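Local coordinates for sugar kinase MJ0406 (Methanococcus jannaschii, PDB 2C4E), which catalyses the ATP-dependent phosphorylation of nucleosides, most actively inosine, guanosine and cytidine, to their monophosphates, using magnesium or manganese, at residues A46-G51 / Y249-L254. Numbering follows the deposited sequence.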
loop_
_atom_site.group_PDB
_atom_site.type_symbol
_atom_site.label_atom_id
_atom_site.label_comp_id
_atom_site.label_asym_id
_atom_site.label_seq_id
_atom_site.Cartn_x
_atom_site.Cartn_y
_atom_site.Cartn_z
ATOM N N ALA A 46 9.125 18.284 1.139
ATOM C CA ALA A 46 10.245 17.761 1.899
ATOM C C ALA A 46 11.442 17.467 1.000
ATOM O O ALA A 46 12.570 17.786 1.351
ATOM C CB ALA A 46 9.827 16.515 2.635
ATOM N N ASN A 47 11.206 16.858 -0.150
ATOM C CA ASN A 47 12.273 16.588 -1.113
ATOM C C ASN A 47 13.039 17.867 -1.425
ATOM O O ASN A 47 14.268 17.916 -1.400
ATOM C CB ASN A 47 11.698 16.055 -2.421
ATOM C CG ASN A 47 11.140 14.643 -2.285
ATOM O OD1 ASN A 47 11.429 13.947 -1.315
ATOM N ND2 ASN A 47 10.338 14.230 -3.253
ATOM N N THR A 48 12.285 18.904 -1.719
ATOM C CA THR A 48 12.867 20.190 -2.069
ATOM C C THR A 48 13.622 20.775 -0.862
ATOM O O THR A 48 14.743 21.227 -1.005
ATOM C CB THR A 48 11.784 21.147 -2.594
ATOM O OG1 THR A 48 11.081 20.566 -3.709
ATOM C CG2 THR A 48 12.408 22.390 -3.188
ATOM N N ALA A 49 13.015 20.748 0.327
ATOM C CA ALA A 49 13.632 21.294 1.538
ATOM C C ALA A 49 14.925 20.603 1.873
ATOM O O ALA A 49 15.889 21.252 2.263
ATOM C CB ALA A 49 12.680 21.213 2.730
ATOM N N VAL A 50 14.938 19.281 1.745
ATOM C CA VAL A 50 16.140 18.503 2.017
ATOM C C VAL A 50 17.220 18.784 0.975
ATOM O O VAL A 50 18.377 18.946 1.332
ATOM C CB VAL A 50 15.825 16.989 2.136
ATOM C CG1 VAL A 50 17.115 16.160 2.267
ATOM C CG2 VAL A 50 14.945 16.732 3.327
ATOM N N GLY A 51 16.848 18.862 -0.302
ATOM C CA GLY A 51 17.798 19.218 -1.354
ATOM C C GLY A 51 18.408 20.594 -1.154
ATOM O O GLY A 51 19.605 20.802 -1.373
ATOM N N TYR A 249 15.734 19.596 -9.139
ATOM C CA TYR A 249 16.011 20.713 -10.030
ATOM C C TYR A 249 15.539 22.004 -9.379
ATOM O O TYR A 249 16.226 22.998 -9.417
ATOM C CB TYR A 249 15.283 20.546 -11.362
ATOM C CG TYR A 249 15.502 21.682 -12.351
ATOM C CD1 TYR A 249 16.391 21.536 -13.425
ATOM C CD2 TYR A 249 14.808 22.887 -12.242
ATOM C CE1 TYR A 249 16.601 22.561 -14.324
ATOM C CE2 TYR A 249 15.012 23.928 -13.163
ATOM C CZ TYR A 249 15.904 23.747 -14.204
ATOM O OH TYR A 249 16.109 24.764 -15.124
ATOM N N ARG A 250 14.329 21.991 -8.825
ATOM C CA ARG A 250 13.807 23.153 -8.123
ATOM C C ARG A 250 14.659 23.497 -6.895
ATOM O O ARG A 250 14.968 24.662 -6.682
ATOM C CB ARG A 250 12.325 22.954 -7.779
ATOM C CG ARG A 250 11.420 23.055 -9.014
ATOM C CD ARG A 250 10.568 21.851 -9.252
ATOM N NE ARG A 250 9.738 21.931 -10.455
ATOM C CZ ARG A 250 10.019 21.381 -11.630
ATOM N NH1 ARG A 250 11.155 20.724 -11.836
ATOM N NH2 ARG A 250 9.152 21.505 -12.634
ATOM N N ALA A 251 15.079 22.491 -6.134
ATOM C CA ALA A 251 15.964 22.693 -4.995
ATOM C C ALA A 251 17.249 23.398 -5.413
ATOM O O ALA A 251 17.668 24.364 -4.780
ATOM C CB ALA A 251 16.269 21.364 -4.301
ATOM N N GLY A 252 17.857 22.937 -6.500
ATOM C CA GLY A 252 19.087 23.524 -6.996
ATOM C C GLY A 252 18.886 24.938 -7.501
ATOM O O GLY A 252 19.677 25.835 -7.188
ATOM N N PHE A 253 17.816 25.133 -8.277
ATOM C CA PHE A 253 17.520 26.428 -8.884
ATOM C C PHE A 253 17.319 27.495 -7.806
ATOM O O PHE A 253 17.888 28.563 -7.856
ATOM C CB PHE A 253 16.264 26.308 -9.739
ATOM C CG PHE A 253 15.998 27.496 -10.608
ATOM C CD1 PHE A 253 16.241 27.425 -11.968
ATOM C CD2 PHE A 253 15.478 28.671 -10.082
ATOM C CE1 PHE A 253 16.013 28.509 -12.777
ATOM C CE2 PHE A 253 15.244 29.764 -10.906
ATOM C CZ PHE A 253 15.508 29.660 -12.264
ATOM N N LEU A 254 16.469 27.185 -6.839
ATOM C CA LEU A 254 16.133 28.128 -5.773
ATOM C C LEU A 254 17.311 28.354 -4.817
ATOM O O LEU A 254 17.508 29.460 -4.324
ATOM C CB LEU A 254 14.925 27.608 -5.002
ATOM C CG LEU A 254 13.649 27.508 -5.835
ATOM C CD1 LEU A 254 12.564 26.839 -5.016
ATOM C CD2 LEU A 254 13.198 28.891 -6.283
#
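The flat groups that meet between Thr-48, Gly-51 and Ala-251 are backbone peptides, and two of them carry a methyl over a face: the Arg-250 to Ala-251 peptide and the carbonyl group of Gly-51. CG2 of Thr-48 sits almost squarely above the first, 4.0 Å from Ala-251 N. In return, CB of Ala-251 lies over one face of the second, 3.9 Å from Gly-51 C. The same CB comes within 3.6 Å of Thr-48 O, meeting the oxygen itself and not the face of that carbonyl. The two methyls are themselves 4.1 Å apart, Thr-48 CG2 to Ala-251 CB. No hydrogen bond joins the segments; the contact is made by van der Waals packing and is fully buried.

It illustrates how small residues let helices approach closely: Gly-51 carries no side chain where Ala-251 CB points inward, and the segment axes come within 8.2 Å, crossing at 43°. Thr-48 and Ala-251 mark the nearest backbone approach, with their CA atoms 4.9 Å apart. In this ribokinase-fold enzyme the pair joins helix 44-54 to helix 245-258, whose early turns carry Asp-247, the inferred proton acceptor. Both helices lean on the central sheet here, since Thr-48 and Leu-254 each touch strand 131-136.

The threonine's rotation divides its branches. CG2, anti to the backbone N, reaches the neighbouring helix, whereas OG1 turns back to hydrogen-bond Ala-44 O in its own helix. Two neighbouring side chains, Asn-47 and Arg-250, belong to the active site. Asn-47, which binds substrate, hydrogen-bonds Asp-247 OD2 through ND2, while the guanidinium of Arg-250, the inferred transition-state stabiliser, leads away from helix 44-54 and is gripped by a salt bridge to Asp-160 and hydrogen bonds to Thr-214 OG1 and Gly-246 O.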